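Ethylbenzene dehydrogenase alpha-subunit (PDB 2IVF) is the molybdenum-containing subunit of a molybdopterin-family oxidoreductase, holding two pterin dinucleotide cofactors and an iron/sulfur cluster. Local coordinates at residues 607-610 with 611-614; 919-922 with 923-927; 930-933 with 934-938. All coordinates share one frame; numbering follows the deposited sequence.

Interaction 1. Residues 607-610 with 611-614. With MD1 (phosphoric acid 4-(2-amino-4-oxo-3,4,5,6,-tetrahydro-pteridin-6-yl)-2-hydroxy-3,4-dimercapto-but-3-en-yl ester guanylate ester), chain N.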
loop_
_atom_site.group_PDB
_atom_site.type_symbol
_atom_site.label_atom_id
_atom_site.label_comp_id
_atom_site.label_asym_id
_atom_site.label_seq_id
_atom_site.Cartn_x
_atom_site.Cartn_y
_atom_site.Cartn_z
ATOM N N SER A 607 10.429 -14.997 6.700
ATOM C CA SER A 607 9.262 -14.435 6.007
ATOM C C SER A 607 7.941 -14.748 6.753
ATOM O O SER A 607 6.905 -15.101 6.159
ATOM C CB SER A 607 9.220 -14.898 4.553
ATOM O OG SER A 607 10.481 -14.667 3.941
ATOM N N GLN A 608 7.990 -14.539 8.063
ATOM C CA GLN A 608 6.855 -14.810 8.898
ATOM C C GLN A 608 7.006 -14.047 10.199
ATOM O O GLN A 608 8.115 -13.890 10.714
ATOM C CB GLN A 608 6.770 -16.306 9.156
ATOM C CG GLN A 608 5.433 -16.759 9.707
ATOM C CD GLN A 608 5.421 -17.135 11.184
ATOM O OE1 GLN A 608 4.367 -16.976 11.830
ATOM N NE2 GLN A 608 6.571 -17.660 11.737
ATOM N N ASN A 609 5.872 -13.610 10.750
ATOM C CA ASN A 609 5.860 -12.677 11.887
ATOM C C ASN A 609 4.660 -13.057 12.750
ATOM O O ASN A 609 3.649 -12.427 12.657
ATOM C CB ASN A 609 5.739 -11.262 11.265
ATOM C CG ASN A 609 5.873 -10.113 12.255
ATOM O OD1 ASN A 609 6.262 -10.281 13.405
ATOM N ND2 ASN A 609 5.559 -8.926 11.791
ATOM N N PRO A 610 4.753 -14.143 13.539
ATOM C CA PRO A 610 3.565 -14.698 14.217
ATOM C C PRO A 610 2.897 -13.748 15.187
ATOM O O PRO A 610 1.692 -13.839 15.417
ATOM C CB PRO A 610 4.105 -15.935 14.971
ATOM C CG PRO A 610 5.565 -15.747 15.100
ATOM C CD PRO A 610 5.968 -14.914 13.860
ATOM N N MET A 611 3.667 -12.826 15.776
ATOM C CA MET A 611 3.076 -11.914 16.729
ATOM C C MET A 611 1.921 -11.090 16.144
ATOM O O MET A 611 1.037 -10.689 16.895
ATOM C CB MET A 611 4.109 -11.003 17.343
ATOM C CG MET A 611 5.095 -11.735 18.217
ATOM S SD MET A 611 4.365 -12.531 19.706
ATOM C CE MET A 611 3.814 -11.104 20.597
ATOM N N ARG A 612 1.921 -10.801 14.842
ATOM C CA ARG A 612 0.693 -10.230 14.211
ATOM C C ARG A 612 -0.076 -11.208 13.290
ATOM O O ARG A 612 -1.292 -11.074 13.092
ATOM C CB ARG A 612 0.977 -8.942 13.441
ATOM C CG ARG A 612 2.058 -9.038 12.394
ATOM C CD ARG A 612 1.718 -8.238 11.194
ATOM N NE ARG A 612 0.530 -8.753 10.534
ATOM C CZ ARG A 612 0.510 -9.499 9.425
ATOM N NH1 ARG A 612 1.637 -9.874 8.810
ATOM N NH2 ARG A 612 -0.655 -9.903 8.934
ATOM N N ARG A 613 0.624 -12.157 12.688
ATOM C CA ARG A 613 0.016 -13.045 11.718
ATOM C C ARG A 613 -0.909 -14.054 12.381
ATOM O O ARG A 613 -2.054 -14.217 11.931
ATOM C CB ARG A 613 1.048 -13.824 10.913
ATOM C CG ARG A 613 0.369 -14.712 9.865
ATOM C CD ARG A 613 1.173 -15.905 9.464
ATOM N NE ARG A 613 2.264 -15.501 8.565
ATOM C CZ ARG A 613 2.938 -16.366 7.815
ATOM N NH1 ARG A 613 2.634 -17.649 7.850
ATOM N NH2 ARG A 613 3.917 -15.957 7.015
ATOM N N LYS A 614 -0.447 -14.736 13.421
ATOM C CA LYS A 614 -1.332 -15.664 14.137
ATOM C C LYS A 614 -2.427 -14.918 14.852
ATOM O O LYS A 614 -2.187 -13.948 15.573
ATOM C CB LYS A 614 -0.634 -16.564 15.150
ATOM C CG LYS A 614 -0.139 -17.893 14.593
ATOM C CD LYS A 614 0.822 -17.701 13.448
ATOM C CE LYS A 614 1.562 -19.009 13.165
ATOM N NZ LYS A 614 2.325 -18.997 11.871
HETATM P PB MD1 N . 3.754 -12.428 7.332
HETATM O O3B MD1 N . 4.129 -10.907 7.117
HETATM O O1B MD1 N . 4.295 -13.178 6.169
HETATM O O2B MD1 N . 3.947 -12.875 8.729
HETATM O O3A MD1 N . 2.178 -12.379 7.150
HETATM C C10 MD1 N . 1.531 -12.551 5.871
HETATM C C11 MD1 N . 0.069 -12.246 6.157
HETATM O O11 MD1 N . 0.024 -10.780 6.213
HETATM C C12 MD1 N . -0.794 -12.705 5.012
HETATM S S12 MD1 N . -0.138 -13.075 3.477
HETATM C C13 MD1 N . -2.159 -12.778 5.136
HETATM S S13 MD1 N . -3.159 -13.237 3.856
HETATM C C14 MD1 N . -2.862 -12.489 6.407
HETATM N N15 MD1 N . -3.810 -11.428 6.436
HETATM C C16 MD1 N . -4.398 -11.028 7.608
HETATM C C15 MD1 N . -5.395 -10.075 7.525
HETATM O O14 MD1 N . -5.762 -9.598 6.418
HETATM N N17 MD1 N . -5.883 -9.657 8.721
HETATM C C17 MD1 N . -5.457 -10.211 9.928
HETATM N N16 MD1 N . -6.024 -9.744 11.031
HETATM N N18 MD1 N . -4.518 -11.171 9.964
HETATM C C20 MD1 N . -3.999 -11.581 8.827
HETATM N N8 MD1 N . -3.087 -12.588 8.853
HETATM C C7 MD1 N . -2.379 -13.087 7.705
HETATM P PA MD1 N . 5.126 -9.900 7.880
HETATM O O1A MD1 N . 5.457 -8.849 6.871
HETATM O O2A MD1 N . 4.457 -9.457 9.124
HETATM O "O5'" MD1 N . 6.412 -10.736 8.254
HETATM C "C5'" MD1 N . 7.265 -11.098 7.174
HETATM C "C4'" MD1 N . 8.655 -10.735 7.499
HETATM O "O4'" MD1 N . 9.359 -10.991 6.289
HETATM C "C1'" MD1 N . 10.444 -10.062 6.308
HETATM N N9 MD1 N . 11.076 -9.842 5.000
HETATM C C4 MD1 N . 12.253 -10.351 4.670
HETATM N N3 MD1 N . 13.078 -11.152 5.385
HETATM C C2 MD1 N . 14.228 -11.571 4.856
HETATM N N2 MD1 N . 15.056 -12.388 5.560
HETATM N N1 MD1 N . 14.581 -11.096 3.608
HETATM C C6 MD1 N . 13.794 -10.281 2.831
HETATM O O6 MD1 N . 14.173 -9.974 1.701
HETATM C C5 MD1 N . 12.562 -9.891 3.379
HETATM N N7 MD1 N . 11.562 -9.115 2.977
HETATM C C8 MD1 N . 10.663 -9.103 3.965
HETATM C "C2'" MD1 N . 9.825 -8.757 6.798
HETATM O "O2'" MD1 N . 10.782 -7.849 7.397
HETATM C "C3'" MD1 N . 8.729 -9.227 7.766
HETATM O "O3'" MD1 N . 9.088 -8.990 9.153
#
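The aliphatic part of Q608 lies over one face of the R613 guanidinium, with its amide turned 75° to that plane; the closest carbons are modelled too near for their spacing to be trusted. At the edge of the same guanidinium NH2 meets MD1 O1B at 2.9 Å and NE reaches MD1 O2B at 3.1 Å, so two oxygens of one phosphate hold the group against rotation. R612 turns its guanidinium edge to MD1 as well: NH1 bonds MD1 O2A at 2.9 Å, while NH2 meets MD1 O11, also at 2.9 Å. N609 swings CG anti to its backbone N (chi1 -173°), and this brings ND2 within 2.9 Å of MD1 O2A; its OD1 is taken by S642 and S641. In the backbone, N609 O accepts both R613 N at 3.0 Å and R612 N, which fastens the first turn of the helix. K614 NZ bonds Q608 OE1 at 2.9 Å from above the amide plane and pairs with D220 and D189; D220 also pairs with R613 NH1, which bonds A190 O too. This diphosphate-binding loop and helical turn follow directly on strand 602-606, with helix 617-625 packed on P610, M611 and K614 and helix 217-221 against R613.

Interaction 2. Residues 919-922 with 923-927. With MD1 (phosphoric acid 4-(2-amino-4-oxo-3,4,5,6,-tetrahydro-pteridin-6-yl)-2-hydroxy-3,4-dimercapto-but-3-en-yl ester guanylate ester), chain N.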
loop_
_atom_site.group_PDB
_atom_site.type_symbol
_atom_site.label_atom_id
_atom_site.label_comp_id
_atom_site.label_asym_id
_atom_site.label_seq_id
_atom_site.Cartn_x
_atom_site.Cartn_y
_atom_site.Cartn_z
ATOM N N TYR A 919 -6.834 -2.382 9.335
ATOM C CA TYR A 919 -5.929 -2.915 8.317
ATOM C C TYR A 919 -4.679 -3.200 9.084
ATOM O O TYR A 919 -4.338 -2.415 9.956
ATOM C CB TYR A 919 -5.625 -1.831 7.288
ATOM C CG TYR A 919 -6.853 -1.376 6.549
ATOM C CD1 TYR A 919 -7.397 -2.157 5.557
ATOM C CD2 TYR A 919 -7.443 -0.141 6.824
ATOM C CE1 TYR A 919 -8.511 -1.732 4.861
ATOM C CE2 TYR A 919 -8.568 0.259 6.160
ATOM C CZ TYR A 919 -9.068 -0.513 5.159
ATOM O OH TYR A 919 -10.187 -0.146 4.485
ATOM N N PHE A 920 -4.036 -4.346 8.871
ATOM C CA PHE A 920 -3.125 -4.797 9.921
ATOM C C PHE A 920 -1.880 -3.977 10.091
ATOM O O PHE A 920 -1.451 -3.254 9.179
ATOM C CB PHE A 920 -2.816 -6.293 9.834
ATOM C CG PHE A 920 -2.060 -6.721 8.621
ATOM C CD1 PHE A 920 -0.730 -6.407 8.486
ATOM C CD2 PHE A 920 -2.658 -7.506 7.658
ATOM C CE1 PHE A 920 -0.017 -6.838 7.406
ATOM C CE2 PHE A 920 -1.935 -7.952 6.550
ATOM C CZ PHE A 920 -0.632 -7.650 6.443
ATOM N N TRP A 921 -1.295 -4.096 11.283
ATOM C CA TRP A 921 -0.100 -3.371 11.676
ATOM C C TRP A 921 0.834 -4.357 12.362
ATOM O O TRP A 921 0.383 -5.424 12.849
ATOM C CB TRP A 921 -0.472 -2.256 12.669
ATOM C CG TRP A 921 -1.431 -1.271 12.053
ATOM C CD1 TRP A 921 -2.782 -1.252 12.196
ATOM C CD2 TRP A 921 -1.106 -0.221 11.143
ATOM N NE1 TRP A 921 -3.337 -0.200 11.474
ATOM C CE2 TRP A 921 -2.321 0.452 10.823
ATOM C CE3 TRP A 921 0.090 0.277 10.641
ATOM C CZ2 TRP A 921 -2.371 1.531 9.950
ATOM C CZ3 TRP A 921 0.042 1.336 9.786
ATOM C CH2 TRP A 921 -1.169 1.953 9.436
ATOM N N ASP A 922 2.122 -4.029 12.422
ATOM C CA ASP A 922 3.031 -4.904 13.139
ATOM C C ASP A 922 2.789 -4.716 14.606
ATOM O O ASP A 922 2.431 -3.628 15.035
ATOM C CB ASP A 922 4.478 -4.598 12.764
ATOM C CG ASP A 922 5.411 -5.777 12.967
ATOM O OD1 ASP A 922 5.054 -6.783 13.648
ATOM O OD2 ASP A 922 6.559 -5.623 12.470
ATOM N N ALA A 923 3.005 -5.769 15.392
ATOM C CA ALA A 923 2.623 -5.761 16.812
ATOM C C ALA A 923 3.317 -4.709 17.681
ATOM O O ALA A 923 2.694 -4.160 18.595
ATOM C CB ALA A 923 2.778 -7.124 17.420
ATOM N N HIS A 924 4.586 -4.398 17.393
ATOM C CA HIS A 924 5.316 -3.424 18.208
ATOM C C HIS A 924 5.032 -1.977 17.775
ATOM O O HIS A 924 5.712 -1.002 18.210
ATOM C CB HIS A 924 6.809 -3.754 18.300
ATOM C CG HIS A 924 7.521 -3.873 16.987
ATOM N ND1 HIS A 924 6.874 -3.836 15.769
ATOM C CD2 HIS A 924 8.832 -4.077 16.714
ATOM C CE1 HIS A 924 7.763 -3.982 14.805
ATOM N NE2 HIS A 924 8.957 -4.127 15.350
ATOM N N GLN A 925 4.024 -1.813 16.914
ATOM C CA GLN A 925 3.448 -0.485 16.655
ATOM C C GLN A 925 2.308 -0.135 17.619
ATOM O O GLN A 925 1.757 0.987 17.583
ATOM C CB GLN A 925 2.902 -0.389 15.236
ATOM C CG GLN A 925 3.920 -0.659 14.153
ATOM C CD GLN A 925 3.347 -0.427 12.783
ATOM O OE1 GLN A 925 2.966 -1.389 12.064
ATOM N NE2 GLN A 925 3.284 0.835 12.397
ATOM N N TYR A 926 1.969 -1.074 18.501
ATOM C CA TYR A 926 0.895 -0.892 19.425
ATOM C C TYR A 926 1.400 -0.793 20.846
ATOM O O TYR A 926 2.383 -1.443 21.236
ATOM C CB TYR A 926 -0.032 -2.109 19.470
ATOM C CG TYR A 926 -0.821 -2.439 18.235
ATOM C CD1 TYR A 926 -0.217 -3.109 17.159
ATOM C CD2 TYR A 926 -2.177 -2.187 18.174
ATOM C CE1 TYR A 926 -0.937 -3.471 16.054
ATOM C CE2 TYR A 926 -2.910 -2.530 17.056
ATOM C CZ TYR A 926 -2.309 -3.211 16.035
ATOM O OH TYR A 926 -3.054 -3.589 14.953
ATOM N N LYS A 927 0.639 -0.051 21.637
ATOM C CA LYS A 927 0.894 0.047 23.067
ATOM C C LYS A 927 0.885 -1.333 23.690
ATOM O O LYS A 927 0.000 -2.149 23.427
ATOM C CB LYS A 927 -0.145 0.956 23.729
ATOM C CG LYS A 927 0.064 2.408 23.354
ATOM C CD LYS A 927 -1.004 3.346 23.927
ATOM C CE LYS A 927 -0.889 4.746 23.271
ATOM N NZ LYS A 927 -1.708 5.829 23.884
HETATM P PB MD1 N . 3.754 -12.428 7.332
HETATM O O3B MD1 N . 4.129 -10.907 7.117
HETATM O O1B MD1 N . 4.295 -13.178 6.169
HETATM O O2B MD1 N . 3.947 -12.875 8.729
HETATM O O3A MD1 N . 2.178 -12.379 7.150
HETATM C C10 MD1 N . 1.531 -12.551 5.871
HETATM C C11 MD1 N . 0.069 -12.246 6.157
HETATM O O11 MD1 N . 0.024 -10.780 6.213
HETATM C C12 MD1 N . -0.794 -12.705 5.012
HETATM S S12 MD1 N . -0.138 -13.075 3.477
HETATM C C13 MD1 N . -2.159 -12.778 5.136
HETATM S S13 MD1 N . -3.159 -13.237 3.856
HETATM C C14 MD1 N . -2.862 -12.489 6.407
HETATM N N15 MD1 N . -3.810 -11.428 6.436
HETATM C C16 MD1 N . -4.398 -11.028 7.608
HETATM C C15 MD1 N . -5.395 -10.075 7.525
HETATM O O14 MD1 N . -5.762 -9.598 6.418
HETATM N N17 MD1 N . -5.883 -9.657 8.721
HETATM C C17 MD1 N . -5.457 -10.211 9.928
HETATM N N16 MD1 N . -6.024 -9.744 11.031
HETATM N N18 MD1 N . -4.518 -11.171 9.964
HETATM C C20 MD1 N . -3.999 -11.581 8.827
HETATM N N8 MD1 N . -3.087 -12.588 8.853
HETATM C C7 MD1 N . -2.379 -13.087 7.705
HETATM P PA MD1 N . 5.126 -9.900 7.880
HETATM O O1A MD1 N . 5.457 -8.849 6.871
HETATM O O2A MD1 N . 4.457 -9.457 9.124
HETATM O "O5'" MD1 N . 6.412 -10.736 8.254
HETATM C "C5'" MD1 N . 7.265 -11.098 7.174
HETATM C "C4'" MD1 N . 8.655 -10.735 7.499
HETATM O "O4'" MD1 N . 9.359 -10.991 6.289
HETATM C "C1'" MD1 N . 10.444 -10.062 6.308
HETATM N N9 MD1 N . 11.076 -9.842 5.000
HETATM C C4 MD1 N . 12.253 -10.351 4.670
HETATM N N3 MD1 N . 13.078 -11.152 5.385
HETATM C C2 MD1 N . 14.228 -11.571 4.856
HETATM N N2 MD1 N . 15.056 -12.388 5.560
HETATM N N1 MD1 N . 14.581 -11.096 3.608
HETATM C C6 MD1 N . 13.794 -10.281 2.831
HETATM O O6 MD1 N . 14.173 -9.974 1.701
HETATM C C5 MD1 N . 12.562 -9.891 3.379
HETATM N N7 MD1 N . 11.562 -9.115 2.977
HETATM C C8 MD1 N . 10.663 -9.103 3.965
HETATM C "C2'" MD1 N . 9.825 -8.757 6.798
HETATM O "O2'" MD1 N . 10.782 -7.849 7.397
HETATM C "C3'" MD1 N . 8.729 -9.227 7.766
HETATM O "O3'" MD1 N . 9.088 -8.990 9.153
HETATM O O HOH W 1 -2.152 -5.701 13.554
#
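W921 and D922 meet the turn that follows them mainly through Q925 and Y926. Two hydrogen bonds tie D922 to Q925, and a third links D922 to A923. Q925 OE1 accepts D922 N at 2.8 Å, the donor standing only slightly off the amide plane, and D922 O takes Q925 N in return at 3.1 Å; backbone and side chain of Q925 thus grip both polar backbone atoms of D922. With CG anti to the carbonyl carbon (chi1 -58°) and an extended chain beyond it, Q925 carries its amide back to that N-H. D922 OD1 adds a bond to the next backbone nitrogen, A923 N, at 2.9 Å.

One water bridges the two segments, accepting from W921 N at 2.9 Å and from Y926 OH at 2.7 Å.

The segment belongs to the molybdopterin dinucleotide binding domain, a family of the double-psi beta-barrel clan, and lies in the long connection between strands 915-917 and 969-975, part of which, at F920, lines the MD1 pocket. F920 brings CZ to 3.2 Å from MD1 O11, while its ring makes a cation-pi contact with R612.

Van der Waals contacts fill in the remainder. W921 CB rests 3.6 Å from Y926 CE1, and the indole presents its edge to both Q925 OE1 and Y926 OH, with the Q925 amide 75° from the indole plane.

The polar ends of D922 and H924 have further partners elsewhere in the chain. D922 forms a salt bridge with R638 and hydrogen-bonds S641 and N609, and H924 NE2 bonds M639 O. H924 packs on V102 of the beta-subunit and makes backbone hydrogen bonds to that chain.

Interaction 3. Residues 930-933 with 934-938. With MD1 (phosphoric acid 4-(2-amino-4-oxo-3,4,5,6,-tetrahydro-pteridin-6-yl)-2-hydroxy-3,4-dimercapto-but-3-en-yl ester guanylate ester), chain N.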
loop_
_atom_site.group_PDB
_atom_site.type_symbol
_atom_site.label_atom_id
_atom_site.label_comp_id
_atom_site.label_asym_id
_atom_site.label_seq_id
_atom_site.Cartn_x
_atom_site.Cartn_y
_atom_site.Cartn_z
ATOM N N LYS A 930 0.387 -5.118 21.924
ATOM C CA LYS A 930 -0.799 -5.943 21.791
ATOM C C LYS A 930 -1.512 -5.483 20.504
ATOM O O LYS A 930 -2.222 -4.485 20.509
ATOM C CB LYS A 930 -1.658 -5.759 22.994
ATOM C CG LYS A 930 -1.034 -6.402 24.273
ATOM C CD LYS A 930 -1.628 -5.887 25.535
ATOM C CE LYS A 930 -3.078 -6.216 25.734
ATOM N NZ LYS A 930 -3.499 -5.846 27.131
ATOM N N PRO A 931 -1.381 -6.262 19.423
ATOM C CA PRO A 931 -2.012 -5.823 18.203
ATOM C C PRO A 931 -3.487 -6.151 18.214
ATOM O O PRO A 931 -3.948 -6.919 19.036
ATOM C CB PRO A 931 -1.274 -6.626 17.134
ATOM C CG PRO A 931 -1.085 -7.932 17.831
ATOM C CD PRO A 931 -0.760 -7.591 19.258
ATOM N N TYR A 932 -4.258 -5.598 17.289
ATOM C CA TYR A 932 -5.665 -5.964 17.244
ATOM C C TYR A 932 -5.834 -7.474 17.094
ATOM O O TYR A 932 -6.799 -8.064 17.600
ATOM C CB TYR A 932 -6.382 -5.202 16.139
ATOM C CG TYR A 932 -6.748 -5.903 14.878
ATOM C CD1 TYR A 932 -5.858 -5.971 13.780
ATOM C CD2 TYR A 932 -8.049 -6.346 14.699
ATOM C CE1 TYR A 932 -6.246 -6.546 12.567
ATOM C CE2 TYR A 932 -8.457 -6.926 13.501
ATOM C CZ TYR A 932 -7.560 -7.029 12.434
ATOM O OH TYR A 932 -8.008 -7.608 11.281
ATOM N N ASP A 933 -4.862 -8.100 16.455
ATOM C CA ASP A 933 -4.904 -9.561 16.238
ATOM C C ASP A 933 -4.986 -10.384 17.515
ATOM O O ASP A 933 -5.427 -11.554 17.471
ATOM C CB ASP A 933 -3.713 -10.004 15.379
ATOM C CG ASP A 933 -3.523 -9.120 14.207
ATOM O OD1 ASP A 933 -2.994 -8.013 14.401
ATOM O OD2 ASP A 933 -3.899 -9.507 13.077
ATOM N N ILE A 934 -4.567 -9.798 18.643
ATOM C CA ILE A 934 -4.555 -10.508 19.896
ATOM C C ILE A 934 -5.956 -11.030 20.205
ATOM O O ILE A 934 -6.099 -12.074 20.852
ATOM C CB ILE A 934 -4.017 -9.646 21.070
ATOM C CG1 ILE A 934 -3.671 -10.497 22.290
ATOM C CG2 ILE A 934 -5.058 -8.557 21.551
ATOM C CD1 ILE A 934 -2.898 -9.736 23.320
ATOM N N LEU A 935 -6.987 -10.337 19.750
ATOM C CA LEU A 935 -8.372 -10.720 20.137
ATOM C C LEU A 935 -9.142 -11.536 19.084
ATOM O O LEU A 935 -10.344 -11.761 19.235
ATOM C CB LEU A 935 -9.176 -9.490 20.587
ATOM C CG LEU A 935 -9.082 -8.212 19.755
ATOM C CD1 LEU A 935 -9.837 -8.452 18.463
ATOM C CD2 LEU A 935 -9.645 -7.077 20.525
ATOM N N LEU A 936 -8.424 -12.027 18.073
ATOM C CA LEU A 936 -9.065 -12.546 16.848
ATOM C C LEU A 936 -9.299 -14.037 16.823
ATOM O O LEU A 936 -10.133 -14.485 16.056
ATOM C CB LEU A 936 -8.343 -12.075 15.595
ATOM C CG LEU A 936 -8.339 -10.554 15.312
ATOM C CD1 LEU A 936 -7.528 -10.312 14.006
ATOM C CD2 LEU A 936 -9.781 -9.865 15.187
ATOM N N ILE A 937 -8.630 -14.753 17.732
ATOM C CA ILE A 937 -8.901 -16.144 18.119
ATOM C C ILE A 937 -8.582 -17.173 17.085
ATOM O O ILE A 937 -7.940 -18.156 17.415
ATOM C CB ILE A 937 -10.362 -16.364 18.599
ATOM C CG1 ILE A 937 -10.742 -15.397 19.737
ATOM C CG2 ILE A 937 -10.567 -17.812 19.024
ATOM C CD1 ILE A 937 -9.689 -15.191 20.691
ATOM N N GLY A 938 -9.133 -17.012 15.888
ATOM C CA GLY A 938 -8.828 -17.857 14.750
ATOM C C GLY A 938 -9.598 -19.152 14.745
ATOM O O GLY A 938 -9.060 -20.189 14.382
HETATM P PB MD1 N . 3.754 -12.428 7.332
HETATM O O3B MD1 N . 4.129 -10.907 7.117
HETATM O O1B MD1 N . 4.295 -13.178 6.169
HETATM O O2B MD1 N . 3.947 -12.875 8.729
HETATM O O3A MD1 N . 2.178 -12.379 7.150
HETATM C C10 MD1 N . 1.531 -12.551 5.871
HETATM C C11 MD1 N . 0.069 -12.246 6.157
HETATM O O11 MD1 N . 0.024 -10.780 6.213
HETATM C C12 MD1 N . -0.794 -12.705 5.012
HETATM S S12 MD1 N . -0.138 -13.075 3.477
HETATM C C13 MD1 N . -2.159 -12.778 5.136
HETATM S S13 MD1 N . -3.159 -13.237 3.856
HETATM C C14 MD1 N . -2.862 -12.489 6.407
HETATM N N15 MD1 N . -3.810 -11.428 6.436
HETATM C C16 MD1 N . -4.398 -11.028 7.608
HETATM C C15 MD1 N . -5.395 -10.075 7.525
HETATM O O14 MD1 N . -5.762 -9.598 6.418
HETATM N N17 MD1 N . -5.883 -9.657 8.721
HETATM C C17 MD1 N . -5.457 -10.211 9.928
HETATM N N16 MD1 N . -6.024 -9.744 11.031
HETATM N N18 MD1 N . -4.518 -11.171 9.964
HETATM C C20 MD1 N . -3.999 -11.581 8.827
HETATM N N8 MD1 N . -3.087 -12.588 8.853
HETATM C C7 MD1 N . -2.379 -13.087 7.705
HETATM P PA MD1 N . 5.126 -9.900 7.880
HETATM O O1A MD1 N . 5.457 -8.849 6.871
HETATM O O2A MD1 N . 4.457 -9.457 9.124
HETATM O "O5'" MD1 N . 6.412 -10.736 8.254
HETATM C "C5'" MD1 N . 7.265 -11.098 7.174
HETATM C "C4'" MD1 N . 8.655 -10.735 7.499
HETATM O "O4'" MD1 N . 9.359 -10.991 6.289
HETATM C "C1'" MD1 N . 10.444 -10.062 6.308
HETATM N N9 MD1 N . 11.076 -9.842 5.000
HETATM C C4 MD1 N . 12.253 -10.351 4.670
HETATM N N3 MD1 N . 13.078 -11.152 5.385
HETATM C C2 MD1 N . 14.228 -11.571 4.856
HETATM N N2 MD1 N . 15.056 -12.388 5.560
HETATM N N1 MD1 N . 14.581 -11.096 3.608
HETATM C C6 MD1 N . 13.794 -10.281 2.831
HETATM O O6 MD1 N . 14.173 -9.974 1.701
HETATM C C5 MD1 N . 12.562 -9.891 3.379
HETATM N N7 MD1 N . 11.562 -9.115 2.977
HETATM C C8 MD1 N . 10.663 -9.103 3.965
HETATM C "C2'" MD1 N . 9.825 -8.757 6.798
HETATM O "O2'" MD1 N . 10.782 -7.849 7.397
HETATM C "C3'" MD1 N . 8.729 -9.227 7.766
HETATM O "O3'" MD1 N . 9.088 -8.990 9.153
#
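Y932 and L936 are brought together by an unusual first torsion in the tyrosine, whose chi1 of 105° falls away from any staggered position, and by a regular one in L936, with CG anti to the carbonyl carbon (chi1 -64°). The result is a CH-pi contact: L936 CD1 stands over one face of the Y932 ring, 3.9 Å from its centroid and displaced toward the rim. The same methyl lies 3.4 Å from MD1 N16. That amino group donates to Y932 OH at 2.9 Å in a nearly straight bond (167°), and more weakly to D933 OD2 at 3.0 Å, so the pterin amine is met from two directions, by a phenol and a carboxylate. Backbone bonds three residues apart, I934 N to P931 O, L935 N to Y932 O and L936 N to D933 O, wind this part into a short 3-10 turn. L935 CG lies 3.1 Å from Y932 O. I934 CD1 touches K930 CG at 3.9 Å, and the lysine continues to a salt bridge with D900. The turn sits between several elements: P931 and I934 pack on helix 617-625, Y932 and L936 on I845 of strand 843-846, and L935 and L936 on V971 and V969 of strand 969-975.

Overall arrangement
The three contacts come in series along the chain, interaction 1 some 300 residues before the other two, yet their centres all lie about 11 Å from one another and each touches the same MD1. Interaction 1 follows strand 602-606 in the molybdopterin oxidoreductase region; interactions 2 and 3 share the connection between strands 915-917 and 969-975, with interaction 2 and residues 930-933 in the dinucleotide-binding region. They are in direct touch: interactions 1 and 2 meet at N609 and D922, R612 O lies near D933 OD2, and Y926 packs on P931. Two distant parts of the sequence therefore converge on one MD1, interaction 1 at its diphosphate and interaction 3 at the pterin amine, with F920 of interaction 2 between.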